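CMP/dCMP-type deaminase domain-containing protein (Aspergillus oryzae RIB40, PDB 7DS1) is a zinc-dependent deaminase of riboflavin biosynthesis that probably removes an amino group from the pyrimidine ring of the ribitylamino phosphate intermediate DARIPP. Local coordinates at residues A[17-22]-A[50-55]; A[26-31]-A[60-65]; A[7-12]-A[94-99]. All coordinates share one frame; numbering follows the deposited sequence.

Contact 1: A[17-22]-A[50-55]; sequences EKSPPR and TGYTME. With HJL ([(2~{R},3~{S},4~{S})-5-[[2,5-bis(azanyl)-6-oxidanylidene-1~{H}-pyrimidin-4-yl]amino]-2,3,4-tris(oxidanyl)pentyl] dihydrogen phosphate), chain C.
Ser19 and Thr53 bring the two backbones together, their CA atoms 5.3 Å apart, where the irregular segment 17-22 passes the point at which strand 46-52 ends and the chain folds into a type II turn from Tyr52 to Glu55. The phenol of Tyr52 and the side chain of Met54 are the two surfaces that segment 17-22 covers most. Lys18 CB sits over the centre of one face of the tyrosine ring, 3.6 Å from the centroid and 11° off the normal, a CH-pi contact, and the extended lysine chain then runs on across the same ring, with CD 3.7 Å from Tyr52 CE2. Glu55 CB covers the opposite face; chi1 of 59°, with CG between backbone N and carbonyl carbon, puts the ring between the turn's last residue and the incoming loop. Ser19 packs its CB 3.3 Å from Thr53 O, while its hydroxyl is bonded to the carbonyl of Ala16. Farther along, Pro20 CG lies 4.1 Å from Met54 CB, and the thioether reaches the aliphatic part of Arg22, with Met54 SD 3.7 Å from Arg22 CG. Thr53 OG1 hydrogen-bonds O4 of the bound DARIPP at 2.6 Å and is also engaged by Val28 N and Phe26 O. The loop after helix 4-16 thus backs a turn at a sheet edge strand that forms part of the substrate pocket of this cytidine deaminase-like fold.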
loop_
_atom_site.group_PDB
_atom_site.type_symbol
_atom_site.label_atom_id
_atom_site.label_comp_id
_atom_site.label_asym_id
_atom_site.label_seq_id
_atom_site.Cartn_x
_atom_site.Cartn_y
_atom_site.Cartn_z
ATOM N N GLU A 17 -10.804 -2.735 -6.682
ATOM C CA GLU A 17 -11.787 -2.963 -7.732
ATOM C C GLU A 17 -12.367 -1.670 -8.289
ATOM O O GLU A 17 -12.997 -1.708 -9.349
ATOM C CB GLU A 17 -12.904 -3.863 -7.202
ATOM C CG GLU A 17 -12.437 -5.290 -6.997
ATOM C CD GLU A 17 -13.570 -6.248 -6.740
ATOM O OE1 GLU A 17 -14.216 -6.133 -5.677
ATOM O OE2 GLU A 17 -13.808 -7.120 -7.601
ATOM N N LYS A 18 -12.166 -0.540 -7.608
ATOM C CA LYS A 18 -12.555 0.757 -8.150
ATOM C C LYS A 18 -11.573 1.284 -9.193
ATOM O O LYS A 18 -11.921 2.213 -9.932
ATOM C CB LYS A 18 -12.690 1.780 -7.017
ATOM C CG LYS A 18 -13.721 1.414 -5.952
ATOM C CD LYS A 18 -13.734 2.451 -4.841
ATOM C CE LYS A 18 -14.803 2.152 -3.803
ATOM N NZ LYS A 18 -14.746 3.123 -2.668
ATOM N N SER A 19 -10.366 0.713 -9.272
ATOM C CA SER A 19 -9.348 1.213 -10.193
ATOM C C SER A 19 -9.735 0.930 -11.641
ATOM O O SER A 19 -10.177 -0.179 -11.964
ATOM C CB SER A 19 -7.978 0.582 -9.918
ATOM O OG SER A 19 -7.698 0.479 -8.531
ATOM N N PRO A 20 -9.560 1.895 -12.538
ATOM C CA PRO A 20 -9.799 1.641 -13.958
ATOM C C PRO A 20 -8.702 0.764 -14.533
ATOM O O PRO A 20 -7.509 1.030 -14.319
ATOM C CB PRO A 20 -9.784 3.045 -14.581
ATOM C CG PRO A 20 -8.957 3.866 -13.647
ATOM C CD PRO A 20 -9.135 3.283 -12.271
ATOM N N PRO A 21 -9.065 -0.303 -15.240
ATOM C CA PRO A 21 -8.050 -1.194 -15.825
ATOM C C PRO A 21 -7.222 -0.492 -16.894
ATOM O O PRO A 21 -7.758 0.179 -17.778
ATOM C CB PRO A 21 -8.885 -2.334 -16.419
ATOM C CG PRO A 21 -10.173 -2.306 -15.643
ATOM C CD PRO A 21 -10.425 -0.858 -15.345
ATOM N N ARG A 22 -5.904 -0.662 -16.809
ATOM C CA ARG A 22 -4.946 -0.091 -17.748
ATOM C C ARG A 22 -3.883 -1.134 -18.067
ATOM O O ARG A 22 -3.613 -2.019 -17.245
ATOM C CB ARG A 22 -4.273 1.168 -17.177
ATOM C CG ARG A 22 -5.227 2.322 -16.888
ATOM C CD ARG A 22 -5.696 2.987 -18.171
ATOM N NE ARG A 22 -6.551 4.139 -17.899
ATOM C CZ ARG A 22 -7.882 4.102 -17.888
ATOM N NH1 ARG A 22 -8.522 2.966 -18.134
ATOM N NH2 ARG A 22 -8.575 5.205 -17.633
ATOM N N THR A 50 -7.434 6.153 2.881
ATOM C CA THR A 50 -7.504 5.042 1.937
ATOM C C THR A 50 -7.139 5.564 0.557
ATOM O O THR A 50 -7.189 6.767 0.304
ATOM C CB THR A 50 -8.900 4.397 1.883
ATOM O OG1 THR A 50 -9.830 5.288 1.245
ATOM C CG2 THR A 50 -9.411 4.041 3.292
ATOM N N GLY A 51 -6.784 4.642 -0.341
ATOM C CA GLY A 51 -6.531 4.997 -1.727
ATOM C C GLY A 51 -6.574 3.783 -2.625
ATOM O O GLY A 51 -6.437 2.644 -2.171
ATOM N N TYR A 52 -6.771 4.032 -3.916
ATOM C CA TYR A 52 -6.663 2.968 -4.906
ATOM C C TYR A 52 -5.996 3.522 -6.158
ATOM O O TYR A 52 -5.907 4.737 -6.353
ATOM C CB TYR A 52 -8.035 2.327 -5.220
ATOM C CG TYR A 52 -9.081 3.274 -5.762
ATOM C CD1 TYR A 52 -9.201 3.492 -7.132
ATOM C CD2 TYR A 52 -9.955 3.940 -4.906
ATOM C CE1 TYR A 52 -10.155 4.353 -7.642
ATOM C CE2 TYR A 52 -10.922 4.802 -5.409
ATOM C CZ TYR A 52 -11.008 5.008 -6.773
ATOM O OH TYR A 52 -11.956 5.858 -7.293
ATOM N N THR A 53 -5.501 2.608 -6.996
ATOM C CA THR A 53 -4.759 2.988 -8.195
ATOM C C THR A 53 -5.574 3.918 -9.085
ATOM O O THR A 53 -6.703 3.599 -9.467
ATOM C CB THR A 53 -4.375 1.733 -8.972
ATOM O OG1 THR A 53 -3.720 0.833 -8.075
ATOM C CG2 THR A 53 -3.442 2.077 -10.149
ATOM N N MET A 54 -4.976 5.068 -9.416
ATOM C CA MET A 54 -5.561 6.067 -10.314
ATOM C C MET A 54 -6.885 6.614 -9.782
ATOM O O MET A 54 -7.735 7.080 -10.549
ATOM C CB MET A 54 -5.709 5.513 -11.733
ATOM C CG MET A 54 -4.363 5.449 -12.456
ATOM S SD MET A 54 -4.436 4.561 -14.013
ATOM C CE MET A 54 -2.811 4.915 -14.695
ATOM N N GLU A 55 -7.050 6.581 -8.457
ATOM C CA GLU A 55 -8.167 7.289 -7.835
ATOM C C GLU A 55 -8.077 8.784 -8.112
ATOM O O GLU A 55 -9.093 9.444 -8.365
ATOM C CB GLU A 55 -8.181 7.025 -6.328
ATOM C CG GLU A 55 -9.186 7.889 -5.571
ATOM C CD GLU A 55 -9.210 7.599 -4.084
ATOM O OE1 GLU A 55 -8.353 6.824 -3.609
ATOM O OE2 GLU A 55 -10.096 8.145 -3.391
HETATM C C2 HJL C . 1.197 -1.065 -6.381
HETATM C C4 HJL C . -0.220 0.384 -7.499
HETATM C C5 HJL C . 0.443 0.090 -8.710
HETATM C C6 HJL C . 1.502 -0.787 -8.689
HETATM N N1 HJL C . 1.861 -1.348 -7.484
HETATM N N2 HJL C . 1.615 -1.687 -5.119
HETATM N N3 HJL C . 0.167 -0.193 -6.358
HETATM N N5 HJL C . 0.038 0.685 -9.928
HETATM O O4 HJL C . -1.165 1.174 -7.485
HETATM C "C1'" HJL C . 3.702 -1.343 -9.873
HETATM C "C2'" HJL C . 4.315 -1.450 -11.283
HETATM C "C3'" HJL C . 4.111 -0.117 -12.049
HETATM C "C4'" HJL C . 5.011 -0.153 -13.334
HETATM C "C5'" HJL C . 4.623 0.980 -14.322
HETATM N "N1'" HJL C . 2.232 -1.108 -9.935
HETATM O O1P HJL C . 2.722 2.676 -12.724
HETATM O "O2'" HJL C . 5.677 -1.717 -11.191
HETATM O O2P HJL C . 4.479 4.561 -12.763
HETATM O "O3'" HJL C . 2.752 -0.007 -12.377
HETATM O O3P HJL C . 3.201 3.595 -14.765
HETATM O "O4'" HJL C . 6.338 0.015 -13.004
HETATM O "O5'" HJL C . 4.957 2.211 -13.669
HETATM P PAN HJL C . 3.789 3.274 -13.469
#

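Contact 2: A[26-31]-A[60-65]; sequences FRVGAI and THAEQC. With ZN (zinc ion), chain B; HJL ([(2~{R},3~{S},4~{S})-5-[[2,5-bis(azanyl)-6-oxidanylidene-1~{H}-pyrimidin-4-yl]amino]-2,3,4-tris(oxidanyl)pentyl] dihydrogen phosphate), chain C.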
loop_
_atom_site.group_PDB
_atom_site.type_symbol
_atom_site.label_atom_id
_atom_site.label_comp_id
_atom_site.label_asym_id
_atom_site.label_seq_id
_atom_site.Cartn_x
_atom_site.Cartn_y
_atom_site.Cartn_z
ATOM N N PHE A 26 -0.972 -2.012 -12.167
ATOM C CA PHE A 26 -1.736 -2.989 -11.403
ATOM C C PHE A 26 -2.834 -2.283 -10.622
ATOM O O PHE A 26 -2.611 -1.201 -10.067
ATOM C CB PHE A 26 -0.839 -3.751 -10.409
ATOM C CG PHE A 26 0.235 -4.589 -11.052
ATOM C CD1 PHE A 26 -0.092 -5.683 -11.839
ATOM C CD2 PHE A 26 1.579 -4.315 -10.819
ATOM C CE1 PHE A 26 0.895 -6.470 -12.415
ATOM C CE2 PHE A 26 2.573 -5.101 -11.391
ATOM C CZ PHE A 26 2.233 -6.177 -12.191
ATOM N N ARG A 27 -4.008 -2.913 -10.545
ATOM C CA ARG A 27 -5.113 -2.388 -9.743
ATOM C C ARG A 27 -4.939 -2.816 -8.291
ATOM O O ARG A 27 -5.061 -4.003 -7.969
ATOM C CB ARG A 27 -6.444 -2.881 -10.294
ATOM C CG ARG A 27 -6.682 -2.457 -11.730
ATOM C CD ARG A 27 -7.766 -3.301 -12.354
ATOM N NE ARG A 27 -9.104 -2.892 -11.932
ATOM C CZ ARG A 27 -10.053 -3.740 -11.544
ATOM N NH1 ARG A 27 -9.804 -5.043 -11.505
ATOM N NH2 ARG A 27 -11.253 -3.289 -11.203
ATOM N N VAL A 28 -4.695 -1.841 -7.415
ATOM C CA VAL A 28 -4.291 -2.075 -6.031
ATOM C C VAL A 28 -5.124 -1.178 -5.121
ATOM O O VAL A 28 -5.621 -0.132 -5.547
ATOM C CB VAL A 28 -2.770 -1.803 -5.884
ATOM C CG1 VAL A 28 -2.299 -1.907 -4.439
ATOM C CG2 VAL A 28 -1.978 -2.772 -6.753
ATOM N N GLY A 29 -5.313 -1.610 -3.876
ATOM C CA GLY A 29 -5.951 -0.779 -2.870
ATOM C C GLY A 29 -5.117 -0.740 -1.606
ATOM O O GLY A 29 -4.385 -1.680 -1.296
ATOM N N ALA A 30 -5.233 0.380 -0.878
ATOM C CA ALA A 30 -4.420 0.643 0.308
ATOM C C ALA A 30 -5.237 1.317 1.404
ATOM O O ALA A 30 -6.077 2.172 1.120
ATOM C CB ALA A 30 -3.222 1.539 -0.031
ATOM N N ILE A 31 -4.978 0.937 2.662
ATOM C CA ILE A 31 -5.663 1.511 3.821
ATOM C C ILE A 31 -4.619 1.840 4.879
ATOM O O ILE A 31 -3.845 0.963 5.276
ATOM C CB ILE A 31 -6.715 0.549 4.412
ATOM C CG1 ILE A 31 -7.847 0.291 3.411
ATOM C CG2 ILE A 31 -7.294 1.119 5.722
ATOM C CD1 ILE A 31 -8.800 -0.842 3.840
ATOM N N THR A 60 -1.115 7.582 -10.760
ATOM C CA THR A 60 -1.019 7.485 -9.310
ATOM C C THR A 60 -1.225 6.055 -8.825
ATOM O O THR A 60 -2.118 5.348 -9.298
ATOM C CB THR A 60 -2.042 8.404 -8.624
ATOM O OG1 THR A 60 -3.364 8.097 -9.094
ATOM C CG2 THR A 60 -1.725 9.860 -8.939
ATOM N N HIS A 61 -0.407 5.643 -7.860
ATOM C CA HIS A 61 -0.539 4.331 -7.249
ATOM C C HIS A 61 -1.475 4.386 -6.042
ATOM O O HIS A 61 -1.796 5.457 -5.519
ATOM C CB HIS A 61 0.838 3.802 -6.838
ATOM C CG HIS A 61 1.649 3.276 -7.980
ATOM N ND1 HIS A 61 2.795 2.529 -7.801
ATOM C CD2 HIS A 61 1.476 3.379 -9.317
ATOM C CE1 HIS A 61 3.296 2.201 -8.978
ATOM N NE2 HIS A 61 2.513 2.703 -9.915
ATOM N N ALA A 62 -1.906 3.199 -5.586
ATOM C CA ALA A 62 -2.829 3.116 -4.452
ATOM C C ALA A 62 -2.244 3.778 -3.209
ATOM O O ALA A 62 -2.901 4.606 -2.565
ATOM C CB ALA A 62 -3.179 1.651 -4.154
ATOM N N GLU A 63 -1.008 3.410 -2.850
ATOM C CA GLU A 63 -0.384 3.961 -1.646
ATOM C C GLU A 63 -0.178 5.458 -1.788
ATOM O O GLU A 63 -0.330 6.213 -0.820
ATOM C CB GLU A 63 0.960 3.273 -1.389
ATOM C CG GLU A 63 0.885 1.751 -1.419
ATOM C CD GLU A 63 1.190 1.165 -2.788
ATOM O OE1 GLU A 63 0.406 1.393 -3.739
ATOM O OE2 GLU A 63 2.222 0.475 -2.914
ATOM N N GLN A 64 0.185 5.892 -2.995
ATOM C CA GLN A 64 0.347 7.308 -3.298
ATOM C C GLN A 64 -0.963 8.069 -3.113
ATOM O O GLN A 64 -0.986 9.147 -2.506
ATOM C CB GLN A 64 0.862 7.444 -4.730
ATOM C CG GLN A 64 1.070 8.866 -5.210
ATOM C CD GLN A 64 1.512 8.900 -6.652
ATOM O OE1 GLN A 64 1.525 7.866 -7.331
ATOM N NE2 GLN A 64 1.891 10.080 -7.135
ATOM N N CYS A 65 -2.070 7.520 -3.629
ATOM C CA CYS A 65 -3.366 8.175 -3.462
ATOM C C CYS A 65 -3.793 8.184 -2.001
ATOM O O CYS A 65 -4.412 9.147 -1.534
ATOM C CB CYS A 65 -4.420 7.466 -4.310
ATOM S SG CYS A 65 -4.246 7.838 -6.065
HETATM ZN ZN ZN B . 3.823 2.064 -6.131
HETATM C C2 HJL C . 1.197 -1.065 -6.381
HETATM C C4 HJL C . -0.220 0.384 -7.499
HETATM C C5 HJL C . 0.443 0.090 -8.710
HETATM C C6 HJL C . 1.502 -0.787 -8.689
HETATM N N1 HJL C . 1.861 -1.348 -7.484
HETATM N N2 HJL C . 1.615 -1.687 -5.119
HETATM N N3 HJL C . 0.167 -0.193 -6.358
HETATM N N5 HJL C . 0.038 0.685 -9.928
HETATM O O4 HJL C . -1.165 1.174 -7.485
HETATM C "C1'" HJL C . 3.702 -1.343 -9.873
HETATM C "C2'" HJL C . 4.315 -1.450 -11.283
HETATM C "C3'" HJL C . 4.111 -0.117 -12.049
HETATM C "C4'" HJL C . 5.011 -0.153 -13.334
HETATM C "C5'" HJL C . 4.623 0.980 -14.322
HETATM N "N1'" HJL C . 2.232 -1.108 -9.935
HETATM O O1P HJL C . 2.722 2.676 -12.724
HETATM O "O2'" HJL C . 5.677 -1.717 -11.191
HETATM O O2P HJL C . 4.479 4.561 -12.763
HETATM O "O3'" HJL C . 2.752 -0.007 -12.377
HETATM O O3P HJL C . 3.201 3.595 -14.765
HETATM O "O4'" HJL C . 6.338 0.015 -13.004
HETATM O "O5'" HJL C . 4.957 2.211 -13.669
HETATM P PAN HJL C . 3.789 3.274 -13.469
HETATM O O HOH W 1 3.115 0.211 -5.251
#
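Ala62 presses its CB against the backbone of Val28, 3.3 Å from Val28 O, and Ala30 CB adds a second small apolar contact, so the first turn of helix 62-73 lies close on strand 29-36. Just before that helix, at its N-cap position, His61 enters the pocket. Its CB passes 3.4 Å from DARIPP O4, and with chi1 at -77° its CG lies 3.5 Å from C4 of DARIPP. One face of the imidazole lies against the pyrimidine, with ligand C5 over the ring centre. ND1 binds the zinc ion at 2.0 Å; CD2 and CE1 face ligand N5 and C6; at the tip, NE2 donates an in-plane, nearly straight hydrogen bond (170°) to phosphate oxygen O1P, 2.8 Å away. Val28 CG2 meets the pyrimidine 3.4 Å from N3, and Ala62 N hydrogen-bonds O4. Glu63, bent at chi2, brings OE2 to 2.5 Å from the zinc-bound water, which donates to it; Glu63 OE1 lies 3.1 Å from ligand N3. Cys102 and Cys112 complete the zinc coordination. A His-Ala-Glu sequence at the start of this helix, joined by two cysteines and a metal-bound water, is the zinc-site signature of the cytidine deaminase superfamily.

Contact 3: A[7-12]-A[94-99]; sequences KYLREC and VMYVTM. With HJL ([(2~{R},3~{S},4~{S})-5-[[2,5-bis(azanyl)-6-oxidanylidene-1~{H}-pyrimidin-4-yl]amino]-2,3,4-tris(oxidanyl)pentyl] dihydrogen phosphate), chain C.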
loop_
_atom_site.group_PDB
_atom_site.type_symbol
_atom_site.label_atom_id
_atom_site.label_comp_id
_atom_site.label_asym_id
_atom_site.label_seq_id
_atom_site.Cartn_x
_atom_site.Cartn_y
_atom_site.Cartn_z
ATOM N N LYS A 7 -8.867 -9.464 6.886
ATOM C CA LYS A 7 -10.061 -8.653 6.690
ATOM C C LYS A 7 -9.702 -7.283 6.133
ATOM O O LYS A 7 -10.364 -6.792 5.211
ATOM C CB LYS A 7 -10.841 -8.533 8.002
ATOM C CG LYS A 7 -11.429 -9.855 8.473
ATOM C CD LYS A 7 -12.618 -9.646 9.395
ATOM C CE LYS A 7 -13.343 -10.959 9.675
ATOM N NZ LYS A 7 -13.802 -11.628 8.423
ATOM N N TYR A 8 -8.635 -6.664 6.652
ATOM C CA TYR A 8 -8.183 -5.391 6.092
ATOM C C TYR A 8 -7.799 -5.536 4.627
ATOM O O TYR A 8 -8.087 -4.652 3.811
ATOM C CB TYR A 8 -6.986 -4.843 6.877
ATOM C CG TYR A 8 -7.370 -3.985 8.059
ATOM C CD1 TYR A 8 -8.042 -2.785 7.877
ATOM C CD2 TYR A 8 -7.052 -4.374 9.358
ATOM C CE1 TYR A 8 -8.403 -2.001 8.954
ATOM C CE2 TYR A 8 -7.409 -3.592 10.445
ATOM C CZ TYR A 8 -8.078 -2.404 10.234
ATOM O OH TYR A 8 -8.438 -1.623 11.304
ATOM N N LEU A 9 -7.117 -6.631 4.279
ATOM C CA LEU A 9 -6.682 -6.793 2.897
ATOM C C LEU A 9 -7.864 -7.034 1.968
ATOM O O LEU A 9 -7.836 -6.603 0.808
ATOM C CB LEU A 9 -5.666 -7.930 2.792
ATOM C CG LEU A 9 -4.263 -7.560 3.287
ATOM C CD1 LEU A 9 -3.347 -8.751 3.131
ATOM C CD2 LEU A 9 -3.680 -6.337 2.563
ATOM N N ARG A 10 -8.917 -7.687 2.460
ATOM C CA ARG A 10 -10.121 -7.823 1.651
ATOM C C ARG A 10 -10.787 -6.470 1.424
ATOM O O ARG A 10 -11.326 -6.221 0.338
ATOM C CB ARG A 10 -11.091 -8.813 2.297
ATOM C CG ARG A 10 -12.112 -9.383 1.332
ATOM C CD ARG A 10 -12.701 -10.694 1.833
ATOM N NE ARG A 10 -11.744 -11.802 1.820
ATOM C CZ ARG A 10 -11.322 -12.420 0.720
ATOM N NH1 ARG A 10 -11.761 -12.035 -0.474
ATOM N NH2 ARG A 10 -10.458 -13.424 0.812
ATOM N N GLU A 11 -10.746 -5.575 2.420
ATOM C CA GLU A 11 -11.249 -4.222 2.187
ATOM C C GLU A 11 -10.351 -3.454 1.224
ATOM O O GLU A 11 -10.842 -2.645 0.429
ATOM C CB GLU A 11 -11.412 -3.466 3.506
ATOM C CG GLU A 11 -12.072 -4.284 4.610
ATOM C CD GLU A 11 -11.743 -3.752 5.991
ATOM O OE1 GLU A 11 -11.769 -2.520 6.173
ATOM O OE2 GLU A 11 -11.430 -4.560 6.893
ATOM N N CYS A 12 -9.039 -3.695 1.274
ATOM C CA CYS A 12 -8.145 -3.133 0.260
ATOM C C CYS A 12 -8.506 -3.640 -1.129
ATOM O O CYS A 12 -8.444 -2.885 -2.108
ATOM C CB CYS A 12 -6.687 -3.476 0.568
ATOM S SG CYS A 12 -5.969 -2.655 2.007
ATOM N N VAL A 94 0.248 1.997 10.393
ATOM C CA VAL A 94 0.517 0.836 9.553
ATOM C C VAL A 94 -0.322 0.969 8.293
ATOM O O VAL A 94 -1.431 1.509 8.324
ATOM C CB VAL A 94 0.208 -0.496 10.278
ATOM C CG1 VAL A 94 1.000 -0.602 11.578
ATOM C CG2 VAL A 94 -1.289 -0.631 10.566
ATOM N N MET A 95 0.209 0.485 7.170
ATOM C CA MET A 95 -0.521 0.526 5.908
ATOM C C MET A 95 -0.749 -0.889 5.404
ATOM O O MET A 95 0.190 -1.692 5.349
ATOM C CB MET A 95 0.215 1.349 4.839
ATOM C CG MET A 95 -0.632 1.555 3.576
ATOM S SD MET A 95 0.259 2.393 2.237
ATOM C CE MET A 95 0.078 4.120 2.714
ATOM N N TYR A 96 -2.006 -1.193 5.079
ATOM C CA TYR A 96 -2.383 -2.405 4.362
ATOM C C TYR A 96 -2.443 -2.075 2.880
ATOM O O TYR A 96 -2.973 -1.034 2.495
ATOM C CB TYR A 96 -3.747 -2.917 4.844
ATOM C CG TYR A 96 -3.705 -3.420 6.264
ATOM C CD1 TYR A 96 -3.462 -4.762 6.536
ATOM C CD2 TYR A 96 -3.879 -2.544 7.338
ATOM C CE1 TYR A 96 -3.407 -5.230 7.837
ATOM C CE2 TYR A 96 -3.822 -3.003 8.643
ATOM C CZ TYR A 96 -3.587 -4.344 8.882
ATOM O OH TYR A 96 -3.531 -4.806 10.168
ATOM N N VAL A 97 -1.845 -2.938 2.055
ATOM C CA VAL A 97 -1.833 -2.780 0.599
ATOM C C VAL A 97 -1.996 -4.164 -0.022
ATOM O O VAL A 97 -1.379 -5.121 0.447
ATOM C CB VAL A 97 -0.525 -2.121 0.098
ATOM C CG1 VAL A 97 -0.703 -1.578 -1.311
ATOM C CG2 VAL A 97 -0.041 -1.008 1.034
ATOM N N THR A 98 -2.816 -4.290 -1.075
ATOM C CA THR A 98 -3.011 -5.634 -1.634
ATOM C C THR A 98 -1.700 -6.189 -2.177
ATOM O O THR A 98 -1.416 -7.382 -2.026
ATOM C CB THR A 98 -4.094 -5.693 -2.723
ATOM O OG1 THR A 98 -3.785 -4.805 -3.806
ATOM C CG2 THR A 98 -5.471 -5.387 -2.158
ATOM N N MET A 99 -0.881 -5.328 -2.779
ATOM C CA MET A 99 0.374 -5.717 -3.404
ATOM C C MET A 99 1.535 -5.035 -2.694
ATOM O O MET A 99 1.413 -3.892 -2.236
ATOM C CB MET A 99 0.375 -5.331 -4.888
ATOM C CG MET A 99 1.656 -5.671 -5.642
ATOM S SD MET A 99 1.469 -5.326 -7.402
ATOM C CE MET A 99 0.021 -6.327 -7.763
HETATM C C2 HJL C . 1.197 -1.065 -6.381
HETATM C C4 HJL C . -0.220 0.384 -7.499
HETATM C C5 HJL C . 0.443 0.090 -8.710
HETATM C C6 HJL C . 1.502 -0.787 -8.689
HETATM N N1 HJL C . 1.861 -1.348 -7.484
HETATM N N2 HJL C . 1.615 -1.687 -5.119
HETATM N N3 HJL C . 0.167 -0.193 -6.358
HETATM N N5 HJL C . 0.038 0.685 -9.928
HETATM O O4 HJL C . -1.165 1.174 -7.485
HETATM C "C1'" HJL C . 3.702 -1.343 -9.873
HETATM C "C2'" HJL C . 4.315 -1.450 -11.283
HETATM C "C3'" HJL C . 4.111 -0.117 -12.049
HETATM C "C4'" HJL C . 5.011 -0.153 -13.334
HETATM C "C5'" HJL C . 4.623 0.980 -14.322
HETATM N "N1'" HJL C . 2.232 -1.108 -9.935
HETATM O O1P HJL C . 2.722 2.676 -12.724
HETATM O "O2'" HJL C . 5.677 -1.717 -11.191
HETATM O O2P HJL C . 4.479 4.561 -12.763
HETATM O "O3'" HJL C . 2.752 -0.007 -12.377
HETATM O O3P HJL C . 3.201 3.595 -14.765
HETATM O "O4'" HJL C . 6.338 0.015 -13.004
HETATM O "O5'" HJL C . 4.957 2.211 -13.669
HETATM P PAN HJL C . 3.789 3.274 -13.469
#
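Tyr8 faces Tyr96 from the helix, and the two rings form an offset stack, centroids 4.4 Å apart with planes at 19°. The overlap is displaced enough that Tyr8 CB, rather than the ring, lies over the centre of the Tyr96 face, 3.5 Å from its centroid in a CH-pi contact; Tyr8 CD2 comes 3.5 Å from Tyr96 CZ. Both hydroxyls are engaged beyond the stack: Tyr8 OH bonds Asp45, while Tyr96 OH bonds His5 and Arg35. One residue on, Leu9 sends its branch CD2 to the edge of the Tyr96 ring, near the ring plane, and onward to the backbone, 3.4 Å from Val97 O. With chi1 at -76° and CD1 anti, CD2 is the branch that turns to the strand, although the CB does not point straight at it.

The axes of 7-12 and 94-97 approach to 7.8 Å and are inclined at 58°; helix 4-16 thereby covers the face of the mixed sheet away from helix 62-73. This is the helix-sheet-helix layering of the cytidine deaminase fold, in which the active-site helix packs on the other face. Met95 and Val97 accordingly turn away from segment 7-12, and Met95 touches Glu63 of that helix.

At the far end of the segment, Cys12 points at the strand and places SG 3.4 Å from Tyr96 O and 3.6 Å from Tyr96 CB. Its CB meets the methyl of Thr98, with Thr98 CG2 3.5 Å from Cys12 CB, just where the chain turns a corner and leads into Met99, whose side chain borders the bound DARIPP.

Overall arrangement
Contacts 1 and 2 have centres 7 Å apart and share neighbouring strands: Gly51 O lies 2.9 Å from Ala30 N, and Met54 N 2.9 Å from Thr60 O, both probable hydrogen bonds. Contact 3, centred 10 Å from contact 2, joins it through the next strand, where Ile31 N is 2.8 Å from Tyr96 O. Strand 29-36 is therefore the middle element, with strand 46-52 on one side and strand 91-97 on the other. Contacts 1 and 3 are 14 Å apart between centres and do not touch. All three reach DARIPP: contact 2 supplies one of the three protein ligands of the zinc ion, contact 1 the threonine at O4, contact 3 a methionine beside the pyrimidine.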